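Long-range contacts in N-acetylneuraminate lyase (PDB 5ZKA), which belongs to the dihydrodipicolinate synthetase family and folds as a TIM barrel of eight parallel strands ringed by helices: residues Phe77-Ile81 / Tyr108-Tyr114; Leu117-Pro122 / Tyr135-Ile139; Phe129-Lys133 / Gln164-Leu168; Leu187-Arg191 / Ala210-Asp216. One frame throughout, in Å; residues are numbered along the deposited sequence.

Contact 1. Residues Phe77-Ile81 / Tyr108-Tyr114; sequences FEIAI and YVTKLGY
Phe77 and Ile81 pack on Val109, Leu112 and Tyr114 in a helix-helix contact of the outer layer of the TIM barrel, where helix 70-84 lies beside helix 99-112. The local axes approach to 10.4 Å and cross at -24°, so the helices run nearly parallel, as successive helices of a beta/alpha barrel do. Val109 covers one face of the Phe77 ring: its CG1, placed beside the backbone N by a chi1 of -56°, sits 3.6 Å from the ring centroid. Leu112 CD1 touches Phe77 CB and Glu78 N. The Phe77 edge in turn points at the face of the Tyr114 ring in a T-shaped pair, the planes being 80° apart. Tyr114 OH donates to the helical carbonyl Phe77 O at 2.8 Å, in the carbonyl plane and on a lone pair. That oxygen takes two bonds, the other a weak one from Ile81 N within the helix. Ile81 runs alongside Tyr114, head to tail, and lays CD1 over its ring face, 4.2 Å from the centroid. At the partly exposed side, Tyr108 OH donates to Glu78 OE2 at 2.6 Å, arriving from above the carboxylate plane, while Glu78 OE1 forms a salt bridge with Arg75. Gly113 ends helix 99-112 in a Schellman motif, and its positive phi turns the chain so that Tyr114 returns toward the neighbouring helix. Inward, Phe77 and Tyr114 rest on Ala92 of strand 89-93 and Val58 of strand 55-58, while Ala80 meets Ile44 of helix 37-49.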
loop_
_atom_site.group_PDB
_atom_site.type_symbol
_atom_site.label_atom_id
_atom_site.label_comp_id
_atom_site.label_asym_id
_atom_site.label_seq_id
_atom_site.Cartn_x
_atom_site.Cartn_y
_atom_site.Cartn_z
ATOM N N PHE A 77 25.168 -16.759 13.563
ATOM C CA PHE A 77 24.205 -17.858 13.607
ATOM C C PHE A 77 24.450 -18.764 14.807
ATOM O O PHE A 77 23.496 -19.246 15.431
ATOM C CB PHE A 77 24.267 -18.686 12.323
ATOM C CG PHE A 77 23.678 -18.007 11.112
ATOM C CD1 PHE A 77 22.368 -17.542 11.112
ATOM C CD2 PHE A 77 24.421 -17.885 9.953
ATOM C CE1 PHE A 77 21.831 -16.927 9.989
ATOM C CE2 PHE A 77 23.880 -17.279 8.812
ATOM C CZ PHE A 77 22.586 -16.801 8.834
ATOM N N GLU A 78 25.722 -19.039 15.124
ATOM C CA GLU A 78 26.035 -19.888 16.280
ATOM C C GLU A 78 25.524 -19.281 17.579
ATOM O O GLU A 78 24.900 -19.963 18.402
ATOM C CB GLU A 78 27.543 -20.102 16.422
ATOM C CG GLU A 78 28.264 -20.662 15.259
ATOM C CD GLU A 78 29.761 -20.674 15.500
ATOM O OE1 GLU A 78 30.174 -20.721 16.685
ATOM O OE2 GLU A 78 30.523 -20.617 14.507
ATOM N N ILE A 79 25.859 -18.016 17.815
ATOM C CA ILE A 79 25.474 -17.358 19.058
ATOM C C ILE A 79 23.956 -17.276 19.166
ATOM O O ILE A 79 23.374 -17.582 20.214
ATOM C CB ILE A 79 26.130 -15.967 19.142
ATOM C CG1 ILE A 79 27.653 -16.123 19.229
ATOM C CG2 ILE A 79 25.593 -15.162 20.337
ATOM C CD1 ILE A 79 28.413 -14.886 18.789
ATOM N N ALA A 80 23.289 -16.893 18.071
ATOM C CA ALA A 80 21.848 -16.663 18.134
ATOM C C ALA A 80 21.104 -17.912 18.593
ATOM O O ALA A 80 20.269 -17.846 19.504
ATOM C CB ALA A 80 21.325 -16.184 16.777
ATOM N N ILE A 81 21.400 -19.070 17.989
ATOM C CA ILE A 81 20.664 -20.270 18.381
ATOM C C ILE A 81 21.139 -20.793 19.739
ATOM O O ILE A 81 20.366 -21.427 20.472
ATOM C CB ILE A 81 20.750 -21.340 17.277
ATOM C CG1 ILE A 81 19.711 -22.439 17.522
ATOM C CG2 ILE A 81 22.154 -21.922 17.163
ATOM C CD1 ILE A 81 19.476 -23.322 16.321
ATOM N N TYR A 108 25.265 -25.147 6.992
ATOM C CA TYR A 108 25.841 -24.910 8.310
ATOM C C TYR A 108 24.760 -24.593 9.341
ATOM O O TYR A 108 24.774 -25.138 10.453
ATOM C CB TYR A 108 26.866 -23.782 8.224
ATOM C CG TYR A 108 27.517 -23.447 9.542
ATOM C CD1 TYR A 108 28.598 -24.184 10.006
ATOM C CD2 TYR A 108 27.062 -22.384 10.314
ATOM C CE1 TYR A 108 29.201 -23.880 11.206
ATOM C CE2 TYR A 108 27.662 -22.072 11.509
ATOM C CZ TYR A 108 28.726 -22.822 11.950
ATOM O OH TYR A 108 29.325 -22.514 13.142
ATOM N N VAL A 109 23.805 -23.722 8.995
ATOM C CA VAL A 109 22.781 -23.396 9.982
ATOM C C VAL A 109 21.794 -24.544 10.142
ATOM O O VAL A 109 21.231 -24.737 11.228
ATOM C CB VAL A 109 22.074 -22.077 9.631
ATOM C CG1 VAL A 109 23.101 -20.973 9.493
ATOM C CG2 VAL A 109 21.243 -22.203 8.353
ATOM N N THR A 110 21.577 -25.333 9.092
ATOM C CA THR A 110 20.742 -26.518 9.247
ATOM C C THR A 110 21.357 -27.481 10.256
ATOM O O THR A 110 20.651 -28.019 11.118
ATOM C CB THR A 110 20.528 -27.181 7.884
ATOM O OG1 THR A 110 19.852 -26.256 7.022
ATOM C CG2 THR A 110 19.691 -28.432 8.012
ATOM N N LYS A 111 22.683 -27.661 10.199
ATOM C CA LYS A 111 23.374 -28.514 11.163
ATOM C C LYS A 111 23.292 -27.944 12.577
ATOM O O LYS A 111 23.228 -28.701 13.553
ATOM C CB LYS A 111 24.834 -28.704 10.733
ATOM C CG LYS A 111 25.664 -29.601 11.655
ATOM C CD LYS A 111 27.094 -29.746 11.153
ATOM C CE LYS A 111 27.922 -30.684 12.038
ATOM N NZ LYS A 111 28.417 -30.021 13.278
ATOM N N LEU A 112 23.307 -26.612 12.710
ATOM C CA LEU A 112 23.167 -25.979 14.021
ATOM C C LEU A 112 21.784 -26.198 14.619
ATOM O O LEU A 112 21.634 -26.129 15.839
ATOM C CB LEU A 112 23.443 -24.471 13.927
ATOM C CG LEU A 112 24.878 -23.961 13.748
ATOM C CD1 LEU A 112 24.884 -22.447 13.643
ATOM C CD2 LEU A 112 25.823 -24.416 14.857
ATOM N N GLY A 113 20.773 -26.444 13.794
ATOM C CA GLY A 113 19.446 -26.711 14.314
ATOM C C GLY A 113 18.382 -25.724 13.877
ATOM O O GLY A 113 17.239 -25.797 14.341
ATOM N N TYR A 114 18.731 -24.789 13.000
ATOM C CA TYR A 114 17.719 -23.916 12.422
ATOM C C TYR A 114 16.781 -24.737 11.548
ATOM O O TYR A 114 17.217 -25.599 10.780
ATOM C CB TYR A 114 18.358 -22.804 11.593
ATOM C CG TYR A 114 19.032 -21.696 12.379
ATOM C CD1 TYR A 114 20.321 -21.862 12.883
ATOM C CD2 TYR A 114 18.394 -20.472 12.586
ATOM C CE1 TYR A 114 20.951 -20.855 13.589
ATOM C CE2 TYR A 114 19.020 -19.451 13.282
ATOM C CZ TYR A 114 20.299 -19.648 13.782
ATOM O OH TYR A 114 20.932 -18.636 14.473
#

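Contact 2. Residues Leu117-Pro122 / Tyr135-Ile139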
loop_
_atom_site.group_PDB
_atom_site.type_symbol
_atom_site.label_atom_id
_atom_site.label_comp_id
_atom_site.label_asym_id
_atom_site.label_seq_id
_atom_site.Cartn_x
_atom_site.Cartn_y
_atom_site.Cartn_z
ATOM N N LEU A 117 14.975 -21.588 6.603
ATOM C CA LEU A 117 15.896 -20.684 5.934
ATOM C C LEU A 117 15.120 -19.566 5.263
ATOM O O LEU A 117 13.914 -19.663 5.040
ATOM C CB LEU A 117 16.720 -21.408 4.860
ATOM C CG LEU A 117 17.502 -22.665 5.236
ATOM C CD1 LEU A 117 18.261 -23.191 4.006
ATOM C CD2 LEU A 117 18.453 -22.354 6.359
ATOM N N SER A 118 15.846 -18.505 4.931
ATOM C CA SER A 118 15.360 -17.461 4.045
ATOM C C SER A 118 16.506 -17.082 3.123
ATOM O O SER A 118 17.673 -17.332 3.427
ATOM C CB SER A 118 14.856 -16.239 4.830
ATOM O OG SER A 118 14.076 -15.389 4.016
ATOM N N ALA A 119 16.181 -16.490 1.975
ATOM C CA ALA A 119 17.245 -16.095 1.058
ATOM C C ALA A 119 16.759 -14.937 0.205
ATOM O O ALA A 119 15.744 -15.064 -0.487
ATOM C CB ALA A 119 17.684 -17.266 0.175
ATOM N N VAL A 120 17.496 -13.823 0.240
ATOM C CA VAL A 120 17.162 -12.698 -0.623
ATOM C C VAL A 120 17.293 -13.126 -2.087
ATOM O O VAL A 120 18.090 -14.007 -2.432
ATOM C CB VAL A 120 18.064 -11.494 -0.306
ATOM C CG1 VAL A 120 19.536 -11.855 -0.507
ATOM C CG2 VAL A 120 17.662 -10.269 -1.142
ATOM N N THR A 121 16.489 -12.517 -2.958
ATOM C CA THR A 121 16.675 -12.765 -4.379
ATOM C C THR A 121 18.108 -12.401 -4.770
ATOM O O THR A 121 18.637 -11.385 -4.308
ATOM C CB THR A 121 15.676 -11.957 -5.214
ATOM O OG1 THR A 121 15.808 -10.562 -4.912
ATOM C CG2 THR A 121 14.242 -12.401 -4.912
ATOM N N PRO A 122 18.784 -13.218 -5.580
ATOM C CA PRO A 122 20.143 -12.848 -5.994
ATOM C C PRO A 122 20.097 -11.531 -6.760
ATOM O O PRO A 122 19.162 -11.271 -7.517
ATOM C CB PRO A 122 20.588 -14.022 -6.881
ATOM C CG PRO A 122 19.333 -14.648 -7.337
ATOM C CD PRO A 122 18.316 -14.446 -6.246
ATOM N N TYR A 135 18.267 -20.900 -8.189
ATOM C CA TYR A 135 18.931 -20.521 -6.945
ATOM C C TYR A 135 18.133 -20.994 -5.739
ATOM O O TYR A 135 18.671 -21.662 -4.849
ATOM C CB TYR A 135 19.130 -19.005 -6.964
ATOM C CG TYR A 135 19.370 -18.238 -5.682
ATOM C CD1 TYR A 135 18.307 -17.808 -4.890
ATOM C CD2 TYR A 135 20.653 -17.833 -5.329
ATOM C CE1 TYR A 135 18.520 -17.053 -3.752
ATOM C CE2 TYR A 135 20.873 -17.059 -4.190
ATOM C CZ TYR A 135 19.804 -16.682 -3.408
ATOM O OH TYR A 135 20.007 -15.905 -2.290
ATOM N N TYR A 136 16.832 -20.695 -5.716
ATOM C CA TYR A 136 15.998 -21.119 -4.596
ATOM C C TYR A 136 15.917 -22.635 -4.514
ATOM O O TYR A 136 16.080 -23.219 -3.437
ATOM C CB TYR A 136 14.605 -20.513 -4.723
ATOM C CG TYR A 136 14.577 -19.077 -4.245
ATOM C CD1 TYR A 136 14.874 -18.765 -2.917
ATOM C CD2 TYR A 136 14.281 -18.036 -5.121
ATOM C CE1 TYR A 136 14.861 -17.447 -2.469
ATOM C CE2 TYR A 136 14.264 -16.723 -4.684
ATOM C CZ TYR A 136 14.559 -16.440 -3.356
ATOM O OH TYR A 136 14.558 -15.146 -2.903
ATOM N N GLU A 137 15.668 -23.292 -5.646
ATOM C CA GLU A 137 15.520 -24.741 -5.614
ATOM C C GLU A 137 16.818 -25.415 -5.211
ATOM O O GLU A 137 16.788 -26.463 -4.554
ATOM C CB GLU A 137 15.041 -25.255 -6.974
ATOM C CG GLU A 137 13.771 -24.570 -7.447
ATOM C CD GLU A 137 12.692 -25.538 -7.863
ATOM O OE1 GLU A 137 12.627 -25.875 -9.064
ATOM O OE2 GLU A 137 11.904 -25.949 -6.986
ATOM N N THR A 138 17.956 -24.830 -5.592
ATOM C CA THR A 138 19.244 -25.419 -5.247
ATOM C C THR A 138 19.498 -25.339 -3.745
ATOM O O THR A 138 19.950 -26.312 -3.131
ATOM C CB THR A 138 20.368 -24.725 -6.026
ATOM O OG1 THR A 138 20.214 -24.974 -7.434
ATOM C CG2 THR A 138 21.737 -25.208 -5.566
ATOM N N ILE A 139 19.215 -24.190 -3.130
ATOM C CA ILE A 139 19.414 -24.093 -1.688
ATOM C C ILE A 139 18.537 -25.106 -0.967
ATOM O O ILE A 139 18.979 -25.770 -0.020
ATOM C CB ILE A 139 19.152 -22.657 -1.196
ATOM C CG1 ILE A 139 20.070 -21.670 -1.928
ATOM C CG2 ILE A 139 19.356 -22.582 0.320
ATOM C CD1 ILE A 139 19.695 -20.191 -1.729
#
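Leu117 opens the contact by setting CD1 3.9 Å from Ile139 CG2, the two side chains crossing at a slant. Two residues on, Ala119 directs its methyl at the helix, where CB meets both tyrosine rings and Ile139 CD1. Its carbonyl is also engaged: Tyr136 OH donates to Ala119 O at 2.7 Å, with the donor tilted 27° from the carbonyl plane. Val120 turns its side chain from the helix, yet Val120 O accepts a weak bond from Tyr135 OH at 2.7 Å; the same hydroxyl is hydrogen-bonded to Ser96 N. Thr121 brings CG2 to 3.4 Å from Tyr136 OH, near the plane of that ring. Pro122 then covers a face of Tyr135, its CD lying 3.7 Å from the centroid and 15° off the normal. Ile139 CD1 occupies the opposite face, so Tyr135 is sandwiched between proline and isoleucine. The tyrosine reaches this slot with CG roughly opposite the backbone N (chi1 160°). The local axes run nearly antiparallel, as expected for the first strand and helix of the beta-alpha-beta unit formed by strand 117-120, helix 129-143 and strand 147-150. Ile139 extends the packing to Met147 of that last strand and to Leu99 and Ala102 of helix 99-112.

Contact 3. Residues Phe129-Lys133 / Gln164-Leu168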
loop_
_atom_site.group_PDB
_atom_site.type_symbol
_atom_site.label_atom_id
_atom_site.label_comp_id
_atom_site.label_asym_id
_atom_site.label_seq_id
_atom_site.Cartn_x
_atom_site.Cartn_y
_atom_site.Cartn_z
ATOM N N PHE A 129 14.433 -14.868 -14.438
ATOM C CA PHE A 129 13.667 -15.592 -13.430
ATOM C C PHE A 129 14.069 -17.059 -13.361
ATOM O O PHE A 129 14.091 -17.646 -12.273
ATOM C CB PHE A 129 12.166 -15.490 -13.664
ATOM C CG PHE A 129 11.391 -16.284 -12.667
ATOM C CD1 PHE A 129 11.310 -15.850 -11.346
ATOM C CD2 PHE A 129 10.825 -17.502 -13.013
ATOM C CE1 PHE A 129 10.628 -16.593 -10.402
ATOM C CE2 PHE A 129 10.144 -18.254 -12.068
ATOM C CZ PHE A 129 10.047 -17.800 -10.764
ATOM N N SER A 130 14.363 -17.684 -14.504
ATOM C CA SER A 130 14.773 -19.082 -14.456
ATOM C C SER A 130 16.010 -19.260 -13.586
ATOM O O SER A 130 16.154 -20.285 -12.911
ATOM C CB SER A 130 15.054 -19.614 -15.862
ATOM O OG SER A 130 16.284 -19.101 -16.346
ATOM N N GLU A 131 16.906 -18.272 -13.583
ATOM C CA GLU A 131 18.097 -18.370 -12.744
ATOM C C GLU A 131 17.752 -18.172 -11.276
ATOM O O GLU A 131 18.296 -18.863 -10.408
ATOM C CB GLU A 131 19.144 -17.368 -13.222
ATOM C CG GLU A 131 19.658 -17.752 -14.601
ATOM C CD GLU A 131 20.417 -16.656 -15.327
ATOM O OE1 GLU A 131 20.171 -15.459 -15.057
ATOM O OE2 GLU A 131 21.254 -17.011 -16.192
ATOM N N ILE A 132 16.834 -17.247 -10.983
ATOM C CA ILE A 132 16.372 -17.040 -9.612
ATOM C C ILE A 132 15.715 -18.304 -9.072
ATOM O O ILE A 132 15.903 -18.678 -7.903
ATOM C CB ILE A 132 15.409 -15.839 -9.569
ATOM C CG1 ILE A 132 16.183 -14.535 -9.797
ATOM C CG2 ILE A 132 14.615 -15.825 -8.280
ATOM C CD1 ILE A 132 15.305 -13.307 -9.972
ATOM N N LYS A 133 14.931 -18.981 -9.916
ATOM C CA LYS A 133 14.265 -20.211 -9.502
ATOM C C LYS A 133 15.285 -21.297 -9.184
ATOM O O LYS A 133 15.171 -22.003 -8.173
ATOM C CB LYS A 133 13.311 -20.678 -10.610
ATOM C CG LYS A 133 12.456 -21.886 -10.236
ATOM C CD LYS A 133 11.404 -22.152 -11.319
ATOM C CE LYS A 133 10.650 -23.442 -11.056
ATOM N NZ LYS A 133 9.971 -23.940 -12.283
ATOM N N GLN A 164 5.224 -15.756 -11.291
ATOM C CA GLN A 164 6.553 -16.168 -10.854
ATOM C C GLN A 164 6.523 -16.690 -9.417
ATOM O O GLN A 164 7.145 -17.715 -9.114
ATOM C CB GLN A 164 7.519 -14.998 -11.021
ATOM C CG GLN A 164 7.757 -14.666 -12.502
ATOM C CD GLN A 164 8.621 -13.442 -12.714
ATOM O OE1 GLN A 164 8.718 -12.570 -11.852
ATOM N NE2 GLN A 164 9.280 -13.386 -13.869
ATOM N N PHE A 165 5.787 -16.021 -8.517
ATOM C CA PHE A 165 5.596 -16.586 -7.181
ATOM C C PHE A 165 4.979 -17.977 -7.268
ATOM O O PHE A 165 5.378 -18.892 -6.538
ATOM C CB PHE A 165 4.713 -15.676 -6.318
ATOM C CG PHE A 165 5.455 -14.558 -5.642
ATOM C CD1 PHE A 165 6.409 -14.818 -4.664
ATOM C CD2 PHE A 165 5.196 -13.237 -5.984
ATOM C CE1 PHE A 165 7.092 -13.781 -4.036
ATOM C CE2 PHE A 165 5.867 -12.192 -5.361
ATOM C CZ PHE A 165 6.829 -12.469 -4.385
ATOM N N GLY A 166 4.004 -18.157 -8.160
ATOM C CA GLY A 166 3.404 -19.472 -8.333
ATOM C C GLY A 166 4.405 -20.541 -8.716
ATOM O O GLY A 166 4.329 -21.672 -8.230
ATOM N N GLU A 167 5.359 -20.206 -9.591
ATOM C CA GLU A 167 6.376 -21.181 -9.976
ATOM C C GLU A 167 7.223 -21.588 -8.776
ATOM O O GLU A 167 7.474 -22.778 -8.555
ATOM C CB GLU A 167 7.256 -20.615 -11.089
ATOM C CG GLU A 167 6.598 -20.585 -12.463
ATOM C CD GLU A 167 7.611 -20.358 -13.579
ATOM O OE1 GLU A 167 8.604 -21.111 -13.641
ATOM O OE2 GLU A 167 7.423 -19.413 -14.374
ATOM N N LEU A 168 7.666 -20.613 -7.979
ATOM C CA LEU A 168 8.446 -20.940 -6.790
ATOM C C LEU A 168 7.619 -21.746 -5.797
ATOM O O LEU A 168 8.095 -22.745 -5.247
ATOM C CB LEU A 168 8.978 -19.662 -6.144
ATOM C CG LEU A 168 9.932 -18.867 -7.040
ATOM C CD1 LEU A 168 10.311 -17.547 -6.390
ATOM C CD2 LEU A 168 11.183 -19.683 -7.373
#
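Phe129 and Gln164 join two outer helices of the TIM barrel, 129-143 and 162-169, which run roughly parallel, their local axes 10.9 Å apart. With CG trans to the backbone N (chi1 177°), the Phe129 ring is carried straight across to the second helix. Gln164 lies along one face of it: CB stands 3.9 Å from the centroid, and the extended chain runs on toward the CB end of the ring, where its amide lies nearly parallel to it, the planes 11° apart. The far end is anchored by a hydrogen bond from Ser161 N to Gln164 OE1. Glu167 approaches differently, presenting OE1 to the ring edge, near its plane, with the carboxylate turned 74° from the ring. Leu168 CG reaches the edge as well, 3.9 Å from Phe129 CZ. Lys133 is fully extended, and its aliphatic part lies alongside Leu168, pointing the other way, CG 3.8 Å from Leu168 CD2. Inward, Leu168 packs on Ile149 of strand 147-150, tying the pair to the barrel wall. The lysine's outstretched end crosses Glu167 at about a right angle and makes a long salt bridge with a weak hydrogen bond, Lys133 NZ to Glu167 OE1, at 3.4 Å.

Contact 4. Residues Leu187-Arg191 / Ala210-Asp216; sequences LERVR and ATVLGVD
Leu187 and Arg191, on helix 184-193 of the barrel's outer layer, grip the turn that leads from helix 207-212 into strand 217-220. Leu187 supplies the apolar half: CD2 lies 3.9 Å from Leu213 CD1 and also touches Ala210 CB, while CD1 meets Val215 CG1. Leu213 spreads its other branch, CD2, against Glu188 CB. Glu188 and Arg189, paired within the helix, also hold polar and acidic side chains of a neighbouring subunit, where Leu213 packs on an apolar one. Arg191 supplies the polar half. Its chain is bent at chi2 (77°) and again at chi3, which brings the guanidinium edge-on to the turn. One nitrogen serves two acceptors: Arg191 NH1 donates to Gly214 O at 2.9 Å and to Asp216 OD2 at 2.9 Å, both near the guanidinium plane. The second bond is a salt bridge and fairly straight, 163° at the hydrogen, although it meets the carboxylate from above its plane. Asp216 OD2 is held in addition by Ile199 N, and Arg191 NH2 bonds to the carbonyls of Lys197 and Phe194. Leu213 O, buried against Arg191 CG at 3.2 Å, has no polar partner in the model. Such a turn, pinned by the preceding helix, belongs to the repeating beta/alpha architecture of the TIM barrel.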
loop_
_atom_site.group_PDB
_atom_site.type_symbol
_atom_site.label_atom_id
_atom_site.label_comp_id
_atom_site.label_asym_id
_atom_site.label_seq_id
_atom_site.Cartn_x
_atom_site.Cartn_y
_atom_site.Cartn_z
ATOM N N LEU A 187 0.009 -7.840 -2.853
ATOM C CA LEU A 187 -0.072 -8.555 -1.581
ATOM C C LEU A 187 -1.387 -9.311 -1.469
ATOM O O LEU A 187 -1.409 -10.482 -1.081
ATOM C CB LEU A 187 0.101 -7.587 -0.403
ATOM C CG LEU A 187 -0.057 -8.187 1.006
ATOM C CD1 LEU A 187 0.877 -9.387 1.222
ATOM C CD2 LEU A 187 0.132 -7.124 2.101
ATOM N N GLU A 188 -2.497 -8.664 -1.835
ATOM C CA GLU A 188 -3.786 -9.344 -1.796
ATOM C C GLU A 188 -3.850 -10.486 -2.809
ATOM O O GLU A 188 -4.449 -11.533 -2.532
ATOM C CB GLU A 188 -4.908 -8.320 -2.034
ATOM C CG GLU A 188 -6.329 -8.908 -2.089
ATOM C CD GLU A 188 -6.655 -9.562 -3.435
ATOM O OE1 GLU A 188 -6.158 -9.062 -4.466
ATOM O OE2 GLU A 188 -7.384 -10.577 -3.454
ATOM N N ARG A 189 -3.258 -10.306 -3.998
ATOM C CA ARG A 189 -3.301 -11.361 -5.016
ATOM C C ARG A 189 -2.491 -12.581 -4.590
ATOM O O ARG A 189 -2.911 -13.719 -4.819
ATOM C CB ARG A 189 -2.779 -10.834 -6.359
ATOM C CG ARG A 189 -3.671 -9.796 -7.055
ATOM C CD ARG A 189 -4.862 -10.455 -7.746
ATOM N NE ARG A 189 -5.971 -10.648 -6.816
ATOM C CZ ARG A 189 -7.007 -11.439 -7.058
ATOM N NH1 ARG A 189 -7.084 -12.110 -8.201
ATOM N NH2 ARG A 189 -7.964 -11.572 -6.153
ATOM N N VAL A 190 -1.330 -12.361 -3.968
ATOM C CA VAL A 190 -0.525 -13.479 -3.465
ATOM C C VAL A 190 -1.264 -14.198 -2.342
ATOM O O VAL A 190 -1.297 -15.431 -2.298
ATOM C CB VAL A 190 0.852 -12.967 -3.004
ATOM C CG1 VAL A 190 1.636 -14.084 -2.312
ATOM C CG2 VAL A 190 1.634 -12.429 -4.211
ATOM N N ARG A 191 -1.893 -13.435 -1.433
ATOM C CA ARG A 191 -2.662 -14.045 -0.348
ATOM C C ARG A 191 -3.782 -14.919 -0.887
ATOM O O ARG A 191 -4.010 -16.028 -0.388
ATOM C CB ARG A 191 -3.238 -12.963 0.580
ATOM C CG ARG A 191 -4.236 -13.488 1.624
ATOM C CD ARG A 191 -3.560 -14.201 2.811
ATOM N NE ARG A 191 -2.874 -15.430 2.396
ATOM C CZ ARG A 191 -1.910 -16.019 3.094
ATOM N NH1 ARG A 191 -1.527 -15.499 4.259
ATOM N NH2 ARG A 191 -1.319 -17.120 2.619
ATOM N N ALA A 210 -1.436 -4.440 6.131
ATOM C CA ALA A 210 -1.030 -5.796 5.771
ATOM C C ALA A 210 -1.779 -6.840 6.589
ATOM O O ALA A 210 -2.168 -7.887 6.061
ATOM C CB ALA A 210 0.479 -5.950 5.972
ATOM N N THR A 211 -1.981 -6.584 7.890
ATOM C CA THR A 211 -2.659 -7.567 8.730
ATOM C C THR A 211 -4.070 -7.867 8.225
ATOM O O THR A 211 -4.501 -9.028 8.224
ATOM C CB THR A 211 -2.692 -7.078 10.182
ATOM O OG1 THR A 211 -1.342 -6.882 10.619
ATOM C CG2 THR A 211 -3.345 -8.121 11.079
ATOM N N VAL A 212 -4.809 -6.848 7.779
ATOM C CA VAL A 212 -6.182 -7.131 7.358
ATOM C C VAL A 212 -6.254 -7.771 5.977
ATOM O O VAL A 212 -7.328 -8.258 5.588
ATOM C CB VAL A 212 -7.057 -5.862 7.413
ATOM C CG1 VAL A 212 -7.012 -5.244 8.829
ATOM C CG2 VAL A 212 -6.646 -4.842 6.340
ATOM N N LEU A 213 -5.153 -7.792 5.223
ATOM C CA LEU A 213 -5.041 -8.613 4.018
ATOM C C LEU A 213 -4.575 -10.034 4.324
ATOM O O LEU A 213 -4.278 -10.792 3.398
ATOM C CB LEU A 213 -4.076 -7.972 3.014
ATOM C CG LEU A 213 -4.595 -6.697 2.329
ATOM C CD1 LEU A 213 -3.563 -6.166 1.349
ATOM C CD2 LEU A 213 -5.905 -6.974 1.584
ATOM N N GLY A 214 -4.485 -10.405 5.603
ATOM C CA GLY A 214 -4.281 -11.790 5.981
ATOM C C GLY A 214 -2.849 -12.273 6.054
ATOM O O GLY A 214 -2.629 -13.490 5.997
ATOM N N VAL A 215 -1.862 -11.381 6.202
ATOM C CA VAL A 215 -0.492 -11.877 6.395
ATOM C C VAL A 215 -0.425 -12.695 7.695
ATOM O O VAL A 215 -1.253 -12.552 8.602
ATOM C CB VAL A 215 0.565 -10.759 6.408
ATOM C CG1 VAL A 215 0.614 -10.032 5.074
ATOM C CG2 VAL A 215 0.308 -9.785 7.545
ATOM N N ASP A 216 0.548 -13.602 7.749
ATOM C CA ASP A 216 0.698 -14.532 8.864
ATOM C C ASP A 216 1.615 -13.999 9.941
ATOM O O ASP A 216 1.763 -14.633 10.991
ATOM C CB ASP A 216 1.209 -15.871 8.338
ATOM C CG ASP A 216 0.270 -16.463 7.310
ATOM O OD1 ASP A 216 -0.745 -17.057 7.727
ATOM O OD2 ASP A 216 0.521 -16.301 6.094
#

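Overall arrangement
All four contacts belong to the barrel's outer layer and its links to the strands. Contact 2 is wholly buried and joins a strand to its following helix; contact 4 is also largely buried, whereas contact 1 is partly buried and contact 3 lies at the surface. Contacts 2 and 3 share helix 129-143 and touch through Pro122 and Ile132, their centres about 11 Å apart. Val109 connects contact 1 to Leu117 of contact 2, and Phe165 meets Val190 between contacts 3 and 4. Tyrosine hydroxyls bond to backbone carbonyls in contacts 1 and 2. A long, weak salt bridge joins two helices in contact 3; a short one, backed by backbone groups, joins helix to loop in contact 4, which alone reaches the other subunit.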